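Local coordinates for diaminopimelate decarboxylase (Phaeodactylum tricornutum, PDB 7JPJ), which probably catalyses the pyridoxal-phosphate-dependent decarboxylation of diaminopimelate, the step that yields lysine, and works as a dimer, at residues Gly132-Val146 with Arg192-Ile204. Residues are numbered along the deposited sequence; the frame is centred on the assembly and turned at random.
Sequences GEHYAGKGAKVGVRV and RYGLEVERIHTHI
Y193 lays one face of its ring over the backbone of G132 and E133. G132 C sits 3.3 Å above the ring plane toward the rim, and E133 N lies over the ring centre. R192 CD covers the opposite face, and A136 CB meets the edge. CG of Y193 points opposite its carbonyl carbon (chi1 -56°), which swings the ring over the last turn of helix 125-134. With an alanine in place of Y193 the ring is gone, and the backbone at G132 and E133 would probably be left with a gap above it.

Beside the ring, G137 N donates to Y193 O. Beyond it, strands 141-146 and 196-201 pair in parallel, their axes 22° apart. E196 N bonds to A140 O, and V142 N bonds to E196 O. E198 N then bonds to V142 O. Farther along, V144 N bonds to R199 O, H201 N meets V144 O at 2.8 Å, and V146 N bonds to H201 O. Donors thus alternate between the strands, as parallel pairing requires.

On one face of the sheet, V144 CG2 packs 3.6 Å from V197 CG1, the two side chains crossing at about a right angle. V146 also touches I200. The other face is polar. R145 runs extended past H201, with its guanidinium plane 53° from the imidazole. H203 CB lies over one guanidinium face, 3.3 Å from R145 NH2. R199 reaches back to E198, with NH1 3.1 Å from OE2 in a salt bridge, while N121 takes its NE.

The pair forms adjacent strands of the parallel barrel in the pyridoxal-binding domain, as in fold type III enzymes. Strands 119-122 and 232-234 flank it. H203, held by G237 N, lies near the predicted cofactor lysine K60 and a bound sulfate. At the far end, L195 packs on L128 and F131 of helix 125-134.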
loop_
_atom_site.group_PDB
_atom_site.type_symbol
_atom_site.label_atom_id
_atom_site.label_comp_id
_atom_site.label_asym_id
_atom_site.label_seq_id
_atom_site.Cartn_x
_atom_site.Cartn_y
_atom_site.Cartn_z
ATOM N N GLY A 132 14.653 17.549 -26.092
ATOM C CA GLY A 132 15.413 18.170 -27.165
ATOM C C GLY A 132 14.614 18.338 -28.443
ATOM O O GLY A 132 14.793 19.318 -29.172
ATOM N N GLU A 133 13.730 17.381 -28.742
ATOM C CA GLU A 133 12.863 17.505 -29.912
ATOM C C GLU A 133 11.983 18.745 -29.818
ATOM O O GLU A 133 11.717 19.407 -30.829
ATOM C CB GLU A 133 11.995 16.251 -30.065
ATOM C CG GLU A 133 12.695 15.060 -30.707
ATOM C CD GLU A 133 11.825 13.807 -30.747
ATOM O OE1 GLU A 133 12.295 12.776 -31.277
ATOM O OE2 GLU A 133 10.675 13.849 -30.254
ATOM N N HIS A 134 11.528 19.081 -28.611
ATOM C CA HIS A 134 10.602 20.194 -28.444
ATOM C C HIS A 134 11.318 21.536 -28.361
ATOM O O HIS A 134 10.750 22.559 -28.757
ATOM C CB HIS A 134 9.749 19.974 -27.193
ATOM C CG HIS A 134 8.549 20.866 -27.116
ATOM N ND1 HIS A 134 8.587 22.114 -26.533
ATOM C CD2 HIS A 134 7.278 20.692 -27.551
ATOM C CE1 HIS A 134 7.391 22.670 -26.610
ATOM N NE2 HIS A 134 6.578 21.828 -27.224
ATOM N N TYR A 135 12.550 21.557 -27.857
ATOM C CA TYR A 135 13.323 22.780 -27.677
ATOM C C TYR A 135 14.608 22.737 -28.493
ATOM O O TYR A 135 15.679 23.116 -28.020
ATOM C CB TYR A 135 13.644 23.010 -26.203
ATOM C CG TYR A 135 12.425 23.172 -25.326
ATOM C CD1 TYR A 135 11.597 24.278 -25.459
ATOM C CD2 TYR A 135 12.108 22.227 -24.361
ATOM C CE1 TYR A 135 10.479 24.435 -24.661
ATOM C CE2 TYR A 135 10.993 22.374 -23.557
ATOM C CZ TYR A 135 10.180 23.480 -23.710
ATOM O OH TYR A 135 9.067 23.633 -22.909
ATOM N N ALA A 136 14.508 22.277 -29.738
ATOM C CA ALA A 136 15.688 22.058 -30.564
ATOM C C ALA A 136 16.363 23.379 -30.917
ATOM O O ALA A 136 15.720 24.297 -31.437
ATOM C CB ALA A 136 15.306 21.300 -31.836
ATOM N N GLY A 137 17.663 23.468 -30.632
ATOM C CA GLY A 137 18.472 24.628 -30.961
ATOM C C GLY A 137 17.950 25.944 -30.420
ATOM O O GLY A 137 17.532 26.809 -31.195
ATOM N N LYS A 138 17.981 26.120 -29.098
ATOM C CA LYS A 138 17.391 27.309 -28.487
ATOM C C LYS A 138 18.273 28.046 -27.470
ATOM O O LYS A 138 18.141 29.267 -27.346
ATOM C CB LYS A 138 16.043 26.948 -27.855
ATOM C CG LYS A 138 14.892 27.061 -28.848
ATOM C CD LYS A 138 13.557 26.637 -28.260
ATOM C CE LYS A 138 12.466 26.648 -29.329
ATOM N NZ LYS A 138 12.351 27.971 -30.013
ATOM N N GLY A 139 19.125 27.374 -26.690
ATOM C CA GLY A 139 19.101 25.954 -26.408
ATOM C C GLY A 139 18.719 25.817 -24.953
ATOM O O GLY A 139 19.426 26.301 -24.067
ATOM N N ALA A 140 17.579 25.175 -24.713
ATOM C CA ALA A 140 17.003 25.153 -23.380
ATOM C C ALA A 140 17.955 24.506 -22.383
ATOM O O ALA A 140 18.666 23.550 -22.703
ATOM C CB ALA A 140 15.669 24.411 -23.400
ATOM N N LYS A 141 17.984 25.057 -21.174
ATOM C CA LYS A 141 18.712 24.434 -20.083
ATOM C C LYS A 141 17.902 23.274 -19.526
ATOM O O LYS A 141 16.669 23.292 -19.537
ATOM C CB LYS A 141 19.020 25.450 -18.980
ATOM C CG LYS A 141 20.048 26.505 -19.384
ATOM C CD LYS A 141 19.765 27.870 -18.765
ATOM C CE LYS A 141 18.273 28.181 -18.709
ATOM N NZ LYS A 141 18.000 29.454 -17.970
ATOM N N VAL A 142 18.609 22.252 -19.046
ATOM C CA VAL A 142 17.967 21.042 -18.553
ATOM C C VAL A 142 18.924 20.368 -17.586
ATOM O O VAL A 142 20.142 20.548 -17.668
ATOM C CB VAL A 142 17.566 20.106 -19.723
ATOM C CG1 VAL A 142 18.794 19.421 -20.312
ATOM C CG2 VAL A 142 16.531 19.084 -19.275
ATOM N N GLY A 143 18.365 19.606 -16.646
ATOM C CA GLY A 143 19.149 18.786 -15.753
ATOM C C GLY A 143 19.247 17.359 -16.263
ATOM O O GLY A 143 18.433 16.910 -17.066
ATOM N N VAL A 144 20.269 16.651 -15.789
ATOM C CA VAL A 144 20.544 15.276 -16.198
ATOM C C VAL A 144 20.810 14.448 -14.948
ATOM O O VAL A 144 21.773 14.713 -14.221
ATOM C CB VAL A 144 21.743 15.188 -17.159
ATOM C CG1 VAL A 144 21.942 13.759 -17.628
ATOM C CG2 VAL A 144 21.545 16.113 -18.349
ATOM N N ARG A 145 19.969 13.442 -14.704
ATOM C CA ARG A 145 20.206 12.505 -13.614
ATOM C C ARG A 145 21.028 11.326 -14.118
ATOM O O ARG A 145 20.679 10.701 -15.125
ATOM C CB ARG A 145 18.898 12.002 -12.998
ATOM C CG ARG A 145 19.144 10.892 -11.982
ATOM C CD ARG A 145 17.987 10.673 -11.025
ATOM N NE ARG A 145 18.266 9.557 -10.122
ATOM C CZ ARG A 145 17.518 9.233 -9.072
ATOM N NH1 ARG A 145 16.434 9.940 -8.784
ATOM N NH2 ARG A 145 17.854 8.199 -8.310
ATOM N N VAL A 146 22.111 11.019 -13.410
ATOM C CA VAL A 146 23.061 9.991 -13.817
ATOM C C VAL A 146 22.974 8.817 -12.853
ATOM O O VAL A 146 22.902 9.005 -11.633
ATOM C CB VAL A 146 24.499 10.547 -13.866
ATOM C CG1 VAL A 146 25.483 9.462 -14.282
ATOM C CG2 VAL A 146 24.579 11.741 -14.802
ATOM N N ARG A 192 22.927 17.493 -30.644
ATOM C CA ARG A 192 21.947 17.337 -31.715
ATOM C C ARG A 192 20.822 18.358 -31.598
ATOM O O ARG A 192 20.368 18.911 -32.607
ATOM C CB ARG A 192 21.385 15.918 -31.699
ATOM C CG ARG A 192 20.657 15.523 -32.966
ATOM C CD ARG A 192 19.522 14.573 -32.646
ATOM N NE ARG A 192 19.002 13.907 -33.835
ATOM C CZ ARG A 192 18.249 12.815 -33.796
ATOM N NH1 ARG A 192 17.934 12.271 -32.626
ATOM N NH2 ARG A 192 17.810 12.265 -34.922
ATOM N N TYR A 193 20.363 18.630 -30.378
ATOM C CA TYR A 193 19.285 19.582 -30.146
ATOM C C TYR A 193 19.779 20.902 -29.569
ATOM O O TYR A 193 18.962 21.726 -29.145
ATOM C CB TYR A 193 18.228 18.964 -29.229
ATOM C CG TYR A 193 17.665 17.659 -29.747
ATOM C CD1 TYR A 193 16.882 17.625 -30.896
ATOM C CD2 TYR A 193 17.912 16.461 -29.088
ATOM C CE1 TYR A 193 16.362 16.435 -31.376
ATOM C CE2 TYR A 193 17.397 15.266 -29.561
ATOM C CZ TYR A 193 16.623 15.259 -30.705
ATOM O OH TYR A 193 16.108 14.072 -31.177
ATOM N N GLY A 194 21.089 21.126 -29.548
ATOM C CA GLY A 194 21.620 22.381 -29.043
ATOM C C GLY A 194 21.298 22.649 -27.591
ATOM O O GLY A 194 21.201 23.812 -27.188
ATOM N N LEU A 195 21.131 21.599 -26.791
ATOM C CA LEU A 195 20.791 21.756 -25.388
ATOM C C LEU A 195 21.957 22.361 -24.608
ATOM O O LEU A 195 23.091 22.448 -25.087
ATOM C CB LEU A 195 20.406 20.410 -24.776
ATOM C CG LEU A 195 19.187 19.707 -25.363
ATOM C CD1 LEU A 195 18.957 18.391 -24.649
ATOM C CD2 LEU A 195 17.964 20.599 -25.259
ATOM N N GLU A 196 21.660 22.779 -23.382
ATOM C CA GLU A 196 22.667 23.268 -22.446
ATOM C C GLU A 196 22.458 22.556 -21.116
ATOM O O GLU A 196 21.433 22.756 -20.456
ATOM C CB GLU A 196 22.580 24.783 -22.273
ATOM C CG GLU A 196 23.587 25.340 -21.274
ATOM C CD GLU A 196 23.919 26.798 -21.525
ATOM O OE1 GLU A 196 23.776 27.608 -20.585
ATOM O OE2 GLU A 196 24.323 27.133 -22.661
ATOM N N VAL A 197 23.423 21.729 -20.725
ATOM C CA VAL A 197 23.344 20.987 -19.472
ATOM C C VAL A 197 23.825 21.899 -18.348
ATOM O O VAL A 197 25.008 22.244 -18.278
ATOM C CB VAL A 197 24.166 19.697 -19.533
ATOM C CG1 VAL A 197 23.905 18.847 -18.303
ATOM C CG2 VAL A 197 23.838 18.930 -20.796
ATOM N N GLU A 198 22.909 22.289 -17.461
ATOM C CA GLU A 198 23.227 23.203 -16.375
ATOM C C GLU A 198 23.322 22.524 -15.019
ATOM O O GLU A 198 23.832 23.141 -14.077
ATOM C CB GLU A 198 22.181 24.326 -16.294
ATOM C CG GLU A 198 20.831 23.882 -15.744
ATOM C CD GLU A 198 19.888 25.045 -15.470
ATOM O OE1 GLU A 198 20.300 26.210 -15.656
ATOM O OE2 GLU A 198 18.730 24.794 -15.068
ATOM N N ARG A 199 22.860 21.281 -14.890
ATOM C CA ARG A 199 22.731 20.658 -13.581
ATOM C C ARG A 199 22.809 19.144 -13.718
ATOM O O ARG A 199 22.205 18.561 -14.621
ATOM C CB ARG A 199 21.413 21.076 -12.917
ATOM C CG ARG A 199 21.026 20.285 -11.684
ATOM C CD ARG A 199 19.688 20.764 -11.131
ATOM N NE ARG A 199 18.596 20.572 -12.082
ATOM C CZ ARG A 199 18.078 21.536 -12.840
ATOM N NH1 ARG A 199 18.555 22.771 -12.759
ATOM N NH2 ARG A 199 17.088 21.264 -13.679
ATOM N N ILE A 200 23.563 18.519 -12.815
ATOM C CA ILE A 200 23.673 17.070 -12.718
ATOM C C ILE A 200 22.945 16.625 -11.457
ATOM O O ILE A 200 22.994 17.311 -10.429
ATOM C CB ILE A 200 25.146 16.611 -12.702
ATOM C CG1 ILE A 200 25.852 17.031 -13.994
ATOM C CG2 ILE A 200 25.250 15.103 -12.527
ATOM C CD1 ILE A 200 25.347 16.310 -15.230
ATOM N N HIS A 201 22.259 15.488 -11.541
ATOM C CA HIS A 201 21.463 14.955 -10.443
ATOM C C HIS A 201 21.912 13.535 -10.134
ATOM O O HIS A 201 22.021 12.702 -11.039
ATOM C CB HIS A 201 19.970 14.976 -10.788
ATOM C CG HIS A 201 19.072 14.685 -9.625
ATOM N ND1 HIS A 201 19.538 14.566 -8.334
ATOM C CD2 HIS A 201 17.733 14.493 -9.560
ATOM C CE1 HIS A 201 18.526 14.310 -7.524
ATOM N NE2 HIS A 201 17.419 14.263 -8.243
ATOM N N THR A 202 22.170 13.264 -8.861
ATOM C CA THR A 202 22.540 11.936 -8.401
ATOM C C THR A 202 21.731 11.613 -7.152
ATOM O O THR A 202 21.179 12.501 -6.498
ATOM C CB THR A 202 24.045 11.845 -8.105
ATOM O OG1 THR A 202 24.432 10.473 -7.980
ATOM C CG2 THR A 202 24.367 12.557 -6.809
ATOM N N HIS A 203 21.656 10.325 -6.825
ATOM C CA HIS A 203 20.899 9.884 -5.659
ATOM C C HIS A 203 21.328 8.481 -5.249
ATOM O O HIS A 203 20.612 7.508 -5.504
ATOM C CB HIS A 203 19.396 9.920 -5.950
ATOM C CG HIS A 203 18.536 9.604 -4.764
ATOM N ND1 HIS A 203 18.399 10.460 -3.692
ATOM C CD2 HIS A 203 17.763 8.527 -4.484
ATOM C CE1 HIS A 203 17.584 9.923 -2.803
ATOM N NE2 HIS A 203 17.184 8.750 -3.259
ATOM N N ILE A 204 22.499 8.366 -4.623
ATOM C CA ILE A 204 23.024 7.065 -4.222
ATOM C C ILE A 204 23.569 7.128 -2.800
ATOM O O ILE A 204 24.297 6.230 -2.367
ATOM C CB ILE A 204 24.117 6.578 -5.193
ATOM C CG1 ILE A 204 25.296 7.554 -5.195
ATOM C CG2 ILE A 204 23.554 6.384 -6.592
ATOM C CD1 ILE A 204 26.585 6.953 -5.711
#